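Local coordinates for putative ABC transporter, periplasmic binding protein, amino acid (PDB 2YJP) that binds L-cysteine and probably serves as the periplasmic solute receptor of an amino-acid ABC transporter, at residues P129-A132 / D136-D139; K187-D192 / D203-A208; A89-G94 / D264-A269; G75-F80 / V99-T104; A214-W219 / F226-G231. The protein carries 1 engineered substitution. One frame throughout, in Å; residues are numbered along the deposited sequence.

Interaction 1: residues P129-A132 / D136-D139; sequences PERA and DFAD. With CYS (cysteine), chain D.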
# COMPACT_ATOMS: atom_id res chain seq x y z
N PRO A 129 8.63 -0.71 12.83
CA PRO A 129 9.91 -1.14 13.39
C PRO A 129 10.23 -2.60 13.06
O PRO A 129 11.41 -2.90 12.77
CB PRO A 129 9.72 -0.95 14.90
CG PRO A 129 8.58 0.08 15.03
CD PRO A 129 7.68 -0.23 13.86
N GLU A 130 9.22 -3.50 13.09
CA GLU A 130 9.51 -4.92 12.80
C GLU A 130 9.96 -5.10 11.34
O GLU A 130 10.91 -5.80 11.05
CB GLU A 130 8.35 -5.88 13.21
CG GLU A 130 8.41 -7.29 12.60
CD GLU A 130 7.52 -8.36 13.32
OE1 GLU A 130 7.66 -8.53 14.55
OE2 GLU A 130 6.71 -9.05 12.65
N ARG A 131 9.26 -4.45 10.41
CA ARG A 131 9.62 -4.56 9.01
C ARG A 131 11.05 -4.00 8.77
O ARG A 131 11.82 -4.52 7.96
CB ARG A 131 8.57 -3.85 8.14
CG ARG A 131 7.31 -4.70 7.94
CD ARG A 131 6.12 -3.88 7.54
NE ARG A 131 4.90 -4.70 7.37
CZ ARG A 131 3.83 -4.30 6.69
NH1 ARG A 131 3.83 -3.08 6.16
NH2 ARG A 131 2.74 -5.09 6.58
N ALA A 132 11.37 -2.93 9.49
CA ALA A 132 12.63 -2.24 9.34
C ALA A 132 13.81 -3.11 9.79
O ALA A 132 14.91 -2.82 9.44
CB ALA A 132 12.60 -0.89 10.09
N ASP A 136 15.28 -2.00 4.20
CA ASP A 136 15.50 -0.59 4.48
C ASP A 136 14.45 0.28 3.79
O ASP A 136 14.24 0.21 2.55
CB ASP A 136 16.90 -0.10 4.11
CG ASP A 136 18.02 -0.66 5.04
OD1 ASP A 136 17.87 -0.68 6.30
OD2 ASP A 136 19.09 -1.01 4.50
N PHE A 137 13.82 1.15 4.59
CA PHE A 137 12.81 2.09 4.11
C PHE A 137 13.43 3.42 3.74
O PHE A 137 14.17 4.01 4.55
CB PHE A 137 11.76 2.32 5.17
CG PHE A 137 10.81 1.15 5.33
CD1 PHE A 137 9.73 0.98 4.43
CD2 PHE A 137 10.97 0.24 6.39
CE1 PHE A 137 8.83 -0.09 4.61
CE2 PHE A 137 10.09 -0.82 6.55
CZ PHE A 137 9.02 -1.00 5.67
N ALA A 138 13.15 3.89 2.52
CA ALA A 138 13.47 5.28 2.16
C ALA A 138 12.51 6.27 2.78
O ALA A 138 11.59 5.87 3.44
CB ALA A 138 13.47 5.44 0.65
N ASP A 139 12.72 7.55 2.55
CA ASP A 139 11.79 8.59 2.93
C ASP A 139 10.37 8.28 2.57
O ASP A 139 10.10 8.00 1.41
CB ASP A 139 12.10 9.88 2.18
CG ASP A 139 13.29 10.59 2.72
OD1 ASP A 139 13.96 10.05 3.64
OD2 ASP A 139 13.54 11.71 2.21
N CYS D . 0.03 -0.38 3.71
CA CYS D . -0.36 -1.58 4.49
C CYS D . 0.84 -2.50 4.67
O CYS D . 1.97 -2.14 4.23
CB CYS D . -1.47 -2.36 3.80
SG CYS D . -1.09 -2.89 2.11
OXT CYS D . 0.68 -3.58 5.26
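Arg131 and Ala132, at the end of the short helical turn 129-132, sit against the rim of the Phe137 ring on strand 135-137. The close part is small and apolar. Arg131 CB lies in the plane of the ring, 3.7 Å from Phe137 CE2 and about as far from CZ, so the side chain meets the ring at its edge. The backbone N of Ala132 comes to the same edge, 3.8 Å from Phe137 CE2. The fit slackens at Ala132 CB, which is 4.2 Å from Phe137 CD2 and partly exposed. Farther out, Pro129 and Glu130 turn from the strand and face solvent. Other parts of the chain close in on the phenyl group: Phe125 meets it ring to ring, and Ala240 and Ala242 of strand 237-244 touch it. Beyond CB, Arg131 leaves the contact. Its chain runs extended from CG to NE (chi3 -179°), carrying the guanidinium to the bound cysteine. There Arg131 NH1 donates to the ligand O at 2.8 Å and NH2 to the ligand OXT at 2.9 Å. Both bonds are fairly straight, and the ligand's carboxylate carbon lies in the guanidinium plane, off its edge. NH1 also bonds Thr126 O, which fixes the group's rotation, while Arg109 supplies another donor to the same ligand. This two-bond (bidentate) arginine-carboxylate pair is characteristic of how amino-acid receptors of solute-binding protein family 3 hold the ligand's alpha-carboxylate.

Interaction 2: residues K187-D192 / D203-A208; sequences KLLKFD and DGRGVA. With ZN (zinc ion), chain G; ZN (zinc ion), chain H.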
# COMPACT_ATOMS: atom_id res chain seq x y z
N LYS A 187 -11.25 -13.48 16.04
CA LYS A 187 -11.00 -14.52 15.06
C LYS A 187 -10.78 -13.93 13.65
O LYS A 187 -11.62 -13.20 13.14
CB LYS A 187 -12.17 -15.50 15.09
CG LYS A 187 -12.15 -16.54 14.00
CD LYS A 187 -12.81 -17.85 14.46
CE LYS A 187 -14.31 -17.94 14.03
NZ LYS A 187 -15.37 -17.61 15.12
N LEU A 188 -9.64 -14.26 13.04
CA LEU A 188 -9.27 -13.76 11.71
C LEU A 188 -9.37 -14.82 10.62
O LEU A 188 -8.92 -15.97 10.78
CB LEU A 188 -7.81 -13.25 11.71
CG LEU A 188 -7.47 -12.13 12.69
CD1 LEU A 188 -5.96 -11.86 12.65
CD2 LEU A 188 -8.38 -10.85 12.45
N LEU A 189 -9.91 -14.40 9.49
CA LEU A 189 -9.85 -15.18 8.27
C LEU A 189 -9.03 -14.39 7.24
O LEU A 189 -9.37 -13.28 6.88
CB LEU A 189 -11.25 -15.45 7.73
CG LEU A 189 -11.35 -16.33 6.48
CD1 LEU A 189 -10.93 -17.69 6.75
CD2 LEU A 189 -12.74 -16.56 6.11
N LYS A 190 -7.94 -14.99 6.78
CA LYS A 190 -6.94 -14.29 5.98
C LYS A 190 -6.92 -14.81 4.51
O LYS A 190 -7.07 -15.99 4.26
CB LYS A 190 -5.56 -14.42 6.62
CG LYS A 190 -5.58 -14.34 8.12
CD LYS A 190 -4.18 -14.17 8.71
CE LYS A 190 -4.23 -14.29 10.24
NZ LYS A 190 -2.94 -14.01 10.95
N PHE A 191 -6.76 -13.89 3.56
CA PHE A 191 -6.66 -14.28 2.15
C PHE A 191 -5.42 -13.60 1.61
O PHE A 191 -5.12 -12.46 2.01
CB PHE A 191 -7.90 -13.76 1.41
CG PHE A 191 -9.16 -14.48 1.79
CD1 PHE A 191 -9.54 -15.67 1.13
CD2 PHE A 191 -9.95 -14.00 2.81
CE1 PHE A 191 -10.71 -16.35 1.51
CE2 PHE A 191 -11.12 -14.68 3.21
CZ PHE A 191 -11.50 -15.82 2.56
N ASP A 192 -4.70 -14.26 0.72
CA ASP A 192 -3.45 -13.71 0.08
C ASP A 192 -3.65 -12.37 -0.65
O ASP A 192 -2.84 -11.47 -0.54
CB ASP A 192 -2.86 -14.72 -0.90
CG ASP A 192 -2.19 -15.93 -0.19
OD1 ASP A 192 -2.25 -15.96 1.03
OD2 ASP A 192 -1.56 -16.84 -0.84
N ASP A 203 -19.40 -11.93 0.07
CA ASP A 203 -20.05 -13.23 0.24
C ASP A 203 -20.48 -13.53 1.70
O ASP A 203 -21.02 -14.59 1.97
CB ASP A 203 -19.12 -14.33 -0.24
CG ASP A 203 -18.89 -14.31 -1.78
OD1 ASP A 203 -19.67 -13.70 -2.55
OD2 ASP A 203 -17.88 -14.92 -2.23
N GLY A 204 -20.22 -12.63 2.64
CA GLY A 204 -20.59 -12.89 4.03
C GLY A 204 -19.69 -13.88 4.76
O GLY A 204 -20.11 -14.49 5.73
N ARG A 205 -18.44 -14.04 4.33
CA ARG A 205 -17.53 -14.95 5.00
C ARG A 205 -17.09 -14.40 6.37
O ARG A 205 -16.66 -15.15 7.24
CB ARG A 205 -16.36 -15.29 4.08
CG ARG A 205 -16.67 -16.29 2.92
CD ARG A 205 -16.53 -17.74 3.39
NE ARG A 205 -15.21 -18.35 3.13
CZ ARG A 205 -14.58 -19.18 3.99
NH1 ARG A 205 -15.12 -19.47 5.18
NH2 ARG A 205 -13.40 -19.71 3.66
N GLY A 206 -17.22 -13.09 6.56
CA GLY A 206 -16.96 -12.42 7.84
C GLY A 206 -17.90 -11.24 7.97
O GLY A 206 -18.55 -10.85 7.00
N VAL A 207 -18.00 -10.68 9.17
CA VAL A 207 -18.93 -9.59 9.49
C VAL A 207 -18.32 -8.24 9.17
O VAL A 207 -19.07 -7.27 9.14
CB VAL A 207 -19.35 -9.59 10.98
CG1 VAL A 207 -19.99 -10.90 11.33
CG2 VAL A 207 -18.16 -9.36 11.88
N ALA A 208 -16.99 -8.19 8.92
CA ALA A 208 -16.23 -6.97 8.70
C ALA A 208 -14.85 -7.28 8.12
O ALA A 208 -14.39 -8.43 8.14
CB ALA A 208 -16.06 -6.20 10.01
ZN ZN G . -0.67 -16.23 -2.51
ZN ZN H . -17.72 -14.54 -4.72
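Arg205 lays its guanidinium against Leu189 of strand 187-191, and this pair carries most of the contact. The segment 203-208 starts at Asp203, just beyond helix 194-202, where OD2 reaches a zinc ion at 2.5 Å, a long metal bond. Asp199, on the same helix, has also been seen as a zinc ligand of this protein. Gly204 then ends the helix with positive phi and two bonds back into its last turn, a Schellman motif. At Arg205 the side chain bends twice (chi2 -86°, chi3 -95°) and folds back over the leucine. Leu189 CD2 stands over the centre of the guanidinium face, 3.8 Å from Arg205 CZ, and the leucine side chain runs nearly perpendicular to that of the arginine. Segment, helix and strand belong to a beta-alpha-beta crossover: strand 187-191 runs into helix 194-202 and on to strand 208-212, with the parallel strand 166-170 between the two. Phe191, two residues along the strand from Leu189, is a looser neighbour, its CZ 4.5 Å from Arg205 NH2 at an oblique angle; its ring packs against Thr197 and Ala200 of the helix. At the strand's end Asp192 OD2 binds a second zinc ion at 2.0 Å, together with Glu105. Past Arg205, the backbones come closest at Gly206, whose CA is still 7.6 Å from the CA of Leu189. Val207 packs on Leu162 and Gln165, and Ala208 leads into strand 208-212.

Interaction 3: residues A89-G94 / D264-A269; sequences AKDLLG and DGRLKA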
# COMPACT_ATOMS: atom_id res chain seq x y z
N ALA A 89 11.94 5.80 -12.46
CA ALA A 89 12.54 5.21 -13.68
C ALA A 89 12.96 6.26 -14.73
O ALA A 89 14.03 6.15 -15.37
CB ALA A 89 11.62 4.19 -14.29
N LYS A 90 12.11 7.26 -14.93
CA LYS A 90 12.47 8.34 -15.81
C LYS A 90 13.80 9.00 -15.34
O LYS A 90 14.69 9.25 -16.17
CB LYS A 90 11.33 9.37 -15.89
CG LYS A 90 11.74 10.62 -16.61
CD LYS A 90 10.54 11.44 -16.99
CE LYS A 90 10.88 12.88 -16.98
NZ LYS A 90 12.34 12.96 -17.19
N ASP A 91 13.92 9.28 -14.03
CA ASP A 91 15.15 9.97 -13.55
C ASP A 91 16.34 9.03 -13.62
O ASP A 91 17.42 9.44 -13.97
CB ASP A 91 14.98 10.46 -12.11
CG ASP A 91 14.08 11.65 -12.02
OD1 ASP A 91 14.02 12.38 -13.02
OD2 ASP A 91 13.41 11.84 -10.96
N LEU A 92 16.13 7.76 -13.30
CA LEU A 92 17.22 6.83 -13.20
C LEU A 92 17.69 6.35 -14.57
O LEU A 92 18.88 6.20 -14.82
CB LEU A 92 16.81 5.62 -12.37
CG LEU A 92 18.00 4.70 -12.05
CD1 LEU A 92 18.97 5.27 -10.99
CD2 LEU A 92 17.52 3.36 -11.64
N LEU A 93 16.74 6.12 -15.46
CA LEU A 93 16.96 5.39 -16.67
C LEU A 93 16.67 6.18 -17.92
O LEU A 93 17.09 5.78 -19.00
CB LEU A 93 16.14 4.08 -16.68
CG LEU A 93 16.73 3.11 -15.66
CD1 LEU A 93 15.81 2.41 -14.95
CD2 LEU A 93 17.70 2.11 -16.21
N GLY A 94 15.97 7.30 -17.79
CA GLY A 94 15.79 8.20 -18.94
C GLY A 94 14.39 8.06 -19.52
O GLY A 94 13.98 8.83 -20.37
N ASP A 264 9.33 19.66 -5.86
CA ASP A 264 9.03 20.10 -7.22
C ASP A 264 7.62 19.81 -7.76
O ASP A 264 7.35 20.08 -8.92
CB ASP A 264 10.11 19.62 -8.21
CG ASP A 264 10.07 18.07 -8.49
OD1 ASP A 264 9.16 17.32 -8.52
OD2 ASP A 264 11.02 17.45 -8.72
N GLY A 265 6.73 19.25 -6.95
CA GLY A 265 5.34 19.08 -7.38
C GLY A 265 5.00 17.72 -7.95
O GLY A 265 3.84 17.43 -8.13
N ARG A 266 5.99 16.87 -8.22
CA ARG A 266 5.72 15.53 -8.75
C ARG A 266 4.89 14.65 -7.86
O ARG A 266 4.04 13.93 -8.37
CB ARG A 266 7.00 14.80 -9.17
CG ARG A 266 7.50 15.33 -10.57
CD ARG A 266 8.88 14.80 -11.01
NE ARG A 266 9.87 15.04 -10.00
CZ ARG A 266 11.03 14.40 -9.87
NH1 ARG A 266 11.37 13.45 -10.67
NH2 ARG A 266 11.88 14.69 -8.93
N LEU A 267 5.12 14.69 -6.55
CA LEU A 267 4.24 13.99 -5.60
C LEU A 267 2.81 14.57 -5.58
O LEU A 267 1.85 13.83 -5.66
CB LEU A 267 4.85 13.95 -4.18
CG LEU A 267 4.14 12.97 -3.24
CD1 LEU A 267 4.37 11.50 -3.64
CD2 LEU A 267 4.63 13.20 -1.82
N LYS A 268 2.69 15.89 -5.53
CA LYS A 268 1.38 16.54 -5.62
C LYS A 268 0.65 16.17 -6.95
O LYS A 268 -0.54 15.83 -6.94
CB LYS A 268 1.52 18.06 -5.40
CG LYS A 268 0.22 18.89 -5.41
CD LYS A 268 -0.58 18.82 -4.06
CE LYS A 268 -1.27 20.19 -3.74
NZ LYS A 268 -2.70 20.31 -4.23
N ALA A 269 1.39 16.18 -8.06
CA ALA A 269 0.83 15.77 -9.37
C ALA A 269 0.30 14.30 -9.36
O ALA A 269 -0.83 14.01 -9.81
CB ALA A 269 1.83 16.04 -10.53
O HOH W 1 14.86 13.72 -9.24
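Asp91 near the end of helix 80-93 and Arg266 in the first turn of helix 266-274 reach toward each other from opposite directions and join in a salt bridge. Arg266 NH1 donates to Asp91 OD2 at 2.6 Å, and the oxygen lies exactly in the guanidinium plane. The carboxylate receives this bond on its syn lone pair, though its own plane is turned 62° from that of the guanidinium. A water completes a second link: it donates to Asp91 OD2 at 2.9 Å and accepts from Arg266 NH2 at 3.1 Å. The remaining edge of the arginine is held within its own segment. Arg266 bends at chi3 (-54°), which turns NE back to Asp264 OD1, 2.8 Å away. OD1 is shared: on its anti lone pair it also accepts from the backbone N of Arg266, closing an Asx turn around Gly265, the N-cap of helix 266-274. Asp264 OD2 adds only weak bonds, from NE and from NH2. All three nitrogens of the guanidinium thus have acceptors. Nothing else bridges the two segments, and Asp91 CA and Arg266 CA, the nearest such pair, are 12.0 Å apart. Glu257 brings another negative charge close to Asp91. The arginine's charge probably offsets the mutual repulsion of Asp91, Asp264 and Glu257, favouring their ionised forms, so that distant parts of the sequence are joined by charge with little apolar burial.

Interaction 4: residues G75-F80 / V99-T104; sequences GKNQGF and VEFVLT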
# COMPACT_ATOMS: atom_id res chain seq x y z
N GLY A 75 -4.67 -3.80 -19.28
CA GLY A 75 -3.53 -4.55 -18.72
C GLY A 75 -2.33 -3.67 -18.32
O GLY A 75 -1.22 -4.18 -18.09
N LYS A 76 -2.55 -2.36 -18.18
CA LYS A 76 -1.48 -1.43 -17.76
C LYS A 76 -1.49 -1.15 -16.24
O LYS A 76 -2.56 -0.92 -15.65
CB LYS A 76 -1.58 -0.12 -18.55
CG LYS A 76 -1.50 -0.25 -20.06
CD LYS A 76 -0.06 -0.63 -20.61
CE LYS A 76 -0.16 -0.87 -22.16
NZ LYS A 76 0.58 -2.12 -22.60
N ASN A 77 -0.32 -1.18 -15.61
CA ASN A 77 -0.19 -0.76 -14.23
C ASN A 77 -0.57 0.72 -14.06
O ASN A 77 -0.21 1.56 -14.90
CB ASN A 77 1.24 -1.00 -13.73
CG ASN A 77 1.69 -2.48 -13.93
OD1 ASN A 77 1.55 -3.29 -13.12
ND2 ASN A 77 2.17 -2.78 -14.99
N GLN A 78 -1.31 1.03 -12.99
CA GLN A 78 -1.78 2.38 -12.72
C GLN A 78 -1.84 2.56 -11.20
O GLN A 78 -1.74 1.58 -10.44
CB GLN A 78 -3.20 2.63 -13.26
CG GLN A 78 -3.45 2.46 -14.78
CD GLN A 78 -2.65 3.46 -15.64
OE1 GLN A 78 -2.13 4.46 -15.13
NE2 GLN A 78 -2.55 3.16 -16.97
N GLY A 79 -2.03 3.81 -10.76
CA GLY A 79 -2.21 4.15 -9.38
C GLY A 79 -1.11 5.02 -8.84
O GLY A 79 -0.06 5.23 -9.46
N PHE A 80 -1.33 5.50 -7.62
CA PHE A 80 -0.43 6.43 -7.00
C PHE A 80 1.01 5.90 -6.87
O PHE A 80 1.95 6.62 -7.21
CB PHE A 80 -1.04 6.80 -5.64
CG PHE A 80 -0.29 7.82 -4.86
CD1 PHE A 80 -0.09 9.11 -5.34
CD2 PHE A 80 0.15 7.50 -3.58
CE1 PHE A 80 0.57 10.09 -4.55
CE2 PHE A 80 0.85 8.45 -2.77
CZ PHE A 80 1.07 9.75 -3.26
N VAL A 99 10.49 0.56 -16.28
CA VAL A 99 10.22 -0.21 -15.10
C VAL A 99 9.69 -1.55 -15.57
O VAL A 99 8.83 -1.58 -16.42
CB VAL A 99 9.09 0.40 -14.22
CG1 VAL A 99 9.07 -0.29 -12.85
CG2 VAL A 99 9.25 1.87 -14.07
N GLU A 100 10.24 -2.64 -15.03
CA GLU A 100 9.56 -3.93 -15.01
C GLU A 100 8.72 -3.97 -13.70
O GLU A 100 9.30 -4.09 -12.59
CB GLU A 100 10.60 -5.02 -15.02
CG GLU A 100 10.09 -6.42 -15.29
CD GLU A 100 11.17 -7.29 -16.03
N PHE A 101 7.39 -3.84 -13.81
CA PHE A 101 6.50 -3.98 -12.62
C PHE A 101 6.18 -5.43 -12.25
O PHE A 101 5.73 -6.19 -13.09
CB PHE A 101 5.16 -3.32 -12.86
CG PHE A 101 5.22 -1.84 -12.88
CD1 PHE A 101 5.51 -1.13 -11.72
CD2 PHE A 101 5.00 -1.17 -14.03
CE1 PHE A 101 5.58 0.22 -11.74
CE2 PHE A 101 5.07 0.23 -14.06
CZ PHE A 101 5.36 0.90 -12.90
N VAL A 102 6.37 -5.79 -10.99
CA VAL A 102 6.23 -7.15 -10.56
C VAL A 102 5.09 -7.12 -9.55
O VAL A 102 5.15 -6.40 -8.54
CB VAL A 102 7.57 -7.66 -9.91
CG1 VAL A 102 7.36 -9.04 -9.24
CG2 VAL A 102 8.70 -7.70 -10.94
N LEU A 103 4.02 -7.85 -9.82
CA LEU A 103 2.88 -7.83 -8.94
C LEU A 103 3.21 -8.60 -7.69
O LEU A 103 3.69 -9.76 -7.74
CB LEU A 103 1.62 -8.40 -9.63
CG LEU A 103 1.14 -7.66 -10.88
CD1 LEU A 103 -0.23 -8.25 -11.40
CD2 LEU A 103 1.07 -6.16 -10.74
N THR A 104 2.98 -7.97 -6.55
CA THR A 104 3.41 -8.54 -5.30
C THR A 104 2.24 -8.65 -4.33
O THR A 104 1.66 -7.62 -4.04
CB THR A 104 4.48 -7.60 -4.66
OG1 THR A 104 5.51 -7.32 -5.61
CG2 THR A 104 5.17 -8.27 -3.48
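Asn77 lies across the Phe101 ring, packing two sheets of one alpha/beta lobe of the periplasmic-binding-protein fold: strand 77-78 of a small antiparallel sheet and strand 99-103 of the parallel sheet. The strands touch through side chains alone. Helix 80-93 joins them in sequence, and its Val82 touches both Asn77 and Phe101. The leading interaction is a CH-pi contact. Asn77 CB stands over the ring face, 4.2 Å from the centroid of Phe101, while Val99 CG1 covers the other face. With CG beside its backbone N (chi1 -55°), Asn77 places its amide over the root of the phenyl group, and the two side chains lie alongside, pointing opposite ways. Amide and ring planes are 37° apart, so this is not a flat stack. Van der Waals contacts make up the rest. Asn77 ND2 comes to 3.4 Å from Phe101 CD2, and Asn77 OD1 to 3.6 Å from Phe101 CB. Leu103 adds a methyl at the margin, its CD2 3.8 Å from Asn77 OD1. No hydrogen bond crosses between the segments. Within 99-104, the strand's end is marked by a bond from Thr104 OG1 to Val102 O, 3.1 Å long, with the hydroxyl 49° out of the carbonyl plane.

Interaction 5: residues A214-W219 / F226-G231; sequences ALLWAW and FEVAIG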
# COMPACT_ATOMS: atom_id res chain seq x y z
N ALA A 214 -7.76 4.49 3.90
CA ALA A 214 -7.82 5.07 2.59
C ALA A 214 -8.26 4.02 1.56
O ALA A 214 -9.02 4.31 0.68
CB ALA A 214 -6.41 5.66 2.20
N LEU A 215 -7.74 2.81 1.64
CA LEU A 215 -8.24 1.78 0.77
C LEU A 215 -9.75 1.59 1.02
O LEU A 215 -10.54 1.54 0.08
CB LEU A 215 -7.51 0.44 0.99
CG LEU A 215 -8.05 -0.73 0.18
CD1 LEU A 215 -7.95 -0.43 -1.35
CD2 LEU A 215 -7.30 -1.99 0.53
N LEU A 216 -10.13 1.48 2.29
CA LEU A 216 -11.54 1.17 2.62
C LEU A 216 -12.51 2.27 2.17
O LEU A 216 -13.60 1.99 1.68
CB LEU A 216 -11.70 0.93 4.12
CG LEU A 216 -10.93 -0.22 4.77
CD1 LEU A 216 -11.43 -0.37 6.24
CD2 LEU A 216 -11.09 -1.52 3.99
N TRP A 217 -12.09 3.54 2.30
CA TRP A 217 -12.90 4.63 1.77
C TRP A 217 -13.07 4.48 0.23
O TRP A 217 -14.15 4.72 -0.29
CB TRP A 217 -12.33 6.00 2.11
CG TRP A 217 -12.24 6.29 3.63
CD1 TRP A 217 -13.15 5.93 4.62
CD2 TRP A 217 -11.22 7.06 4.31
NE1 TRP A 217 -12.74 6.40 5.84
CE2 TRP A 217 -11.56 7.08 5.70
CE3 TRP A 217 -10.06 7.70 3.89
CZ2 TRP A 217 -10.76 7.75 6.68
CZ3 TRP A 217 -9.25 8.36 4.87
CH2 TRP A 217 -9.62 8.37 6.24
N ALA A 218 -12.01 4.06 -0.46
CA ALA A 218 -12.04 4.03 -1.95
C ALA A 218 -12.91 2.86 -2.41
O ALA A 218 -13.68 2.97 -3.40
CB ALA A 218 -10.62 3.88 -2.52
N TRP A 219 -12.78 1.75 -1.68
CA TRP A 219 -13.59 0.59 -1.97
C TRP A 219 -15.09 0.85 -1.67
O TRP A 219 -15.94 0.50 -2.47
CB TRP A 219 -13.05 -0.62 -1.21
CG TRP A 219 -13.78 -1.87 -1.56
CD1 TRP A 219 -13.58 -2.65 -2.64
CD2 TRP A 219 -14.87 -2.45 -0.83
NE1 TRP A 219 -14.45 -3.74 -2.62
CE2 TRP A 219 -15.25 -3.63 -1.52
CE3 TRP A 219 -15.51 -2.13 0.37
CZ2 TRP A 219 -16.31 -4.47 -1.07
CZ3 TRP A 219 -16.52 -3.00 0.85
CH2 TRP A 219 -16.93 -4.13 0.11
N PHE A 226 -21.76 -1.07 1.98
CA PHE A 226 -20.78 -1.08 3.04
C PHE A 226 -20.41 0.32 3.51
O PHE A 226 -20.47 1.29 2.72
CB PHE A 226 -19.56 -1.86 2.59
CG PHE A 226 -19.90 -3.30 2.30
CD1 PHE A 226 -19.88 -4.25 3.33
CD2 PHE A 226 -20.34 -3.67 1.02
CE1 PHE A 226 -20.26 -5.59 3.09
CE2 PHE A 226 -20.73 -5.01 0.74
CZ PHE A 226 -20.69 -6.00 1.78
N GLU A 227 -20.09 0.43 4.79
CA GLU A 227 -19.53 1.68 5.30
C GLU A 227 -18.30 1.44 6.14
O GLU A 227 -18.15 0.37 6.80
CB GLU A 227 -20.58 2.50 6.08
CG GLU A 227 -21.09 1.87 7.37
CD GLU A 227 -22.21 2.67 8.03
OE1 GLU A 227 -22.80 3.58 7.42
OE2 GLU A 227 -22.59 2.40 9.16
N VAL A 228 -17.41 2.43 6.12
CA VAL A 228 -16.23 2.38 6.99
C VAL A 228 -16.64 2.92 8.38
O VAL A 228 -16.41 4.08 8.73
CB VAL A 228 -15.04 3.04 6.35
CG1 VAL A 228 -13.78 2.72 7.19
CG2 VAL A 228 -14.88 2.58 4.82
N ALA A 229 -17.28 2.06 9.16
CA ALA A 229 -17.90 2.48 10.44
C ALA A 229 -16.92 2.64 11.59
O ALA A 229 -17.26 3.27 12.58
CB ALA A 229 -19.02 1.56 10.83
N ILE A 230 -15.74 2.05 11.44
CA ILE A 230 -14.54 2.47 12.22
C ILE A 230 -13.51 3.12 11.31
O ILE A 230 -12.81 2.38 10.62
CB ILE A 230 -13.87 1.23 12.94
CG1 ILE A 230 -14.91 0.53 13.81
CG2 ILE A 230 -12.67 1.69 13.80
CD1 ILE A 230 -14.45 -0.80 14.39
N GLY A 231 -13.42 4.48 11.30
CA GLY A 231 -12.52 5.19 10.40
C GLY A 231 -11.06 5.10 10.75
O GLY A 231 -10.19 5.27 9.88
O HOH W 2 -14.89 6.16 8.03
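Val228 is the bump that fills the helix's hollow in this alpha/beta packing, in which helix 213-222 runs back, roughly antiparallel, over the strand 226-230 that follows it in the same domain. The short segment axes approach to 8.1 Å at 151°. The isopropyl group fits between Leu216 and Trp217. Its CG2 presses on the helix backbone, 3.4 Å from Leu216 O, and also meets Leu216 CB. At roughly a right angle to the leucine, the Trp217 indole walls the hollow, its CD1 3.8 Å from Val228 CG2. The second methyl, Val228 CG1, is 4.0 Å from Leu216 CD1. One turn on, Trp219 forms a bump of its own. Its CG is anti to the backbone N (chi1 -175°), which carries the six-membered ring out over Phe226. There Trp219 CH2 stands above the phenyl face toward its rim, 3.6 Å from Phe226 CD2, with the planes 51° apart. Leu201 of helix 194-202 touches both rings, and Phe198 meets Trp219. At Val228 the strand bends through an inverse gamma turn. Beside it a water in the indole plane accepts from Trp217 NE1 at 3.1 Å and donates to Val228 O at 2.7 Å.

Interactions 1, 2 and 5 reach the mixed sheet; interactions 3 and 4 lie around helix 80-93, which links the two strands of interaction 4 and carries Asp91 of interaction 3. That last pair touch directly: Ala89 CB packs on Val99 CG2, and Leu267 on Phe80. All five lie toward the surface, and interaction 5 alone has a buried residue, Leu216, among those that touch; it also covers the largest area and is the most apolar. Interactions 2 and 4 set a polar flat group against carbon, a guanidinium under a leucine and an amide on a phenyl ring. Interaction 3 is ionic and covers the least area. Interaction 1 differs in reaching the bound cysteine, while interaction 2 borders zinc sites.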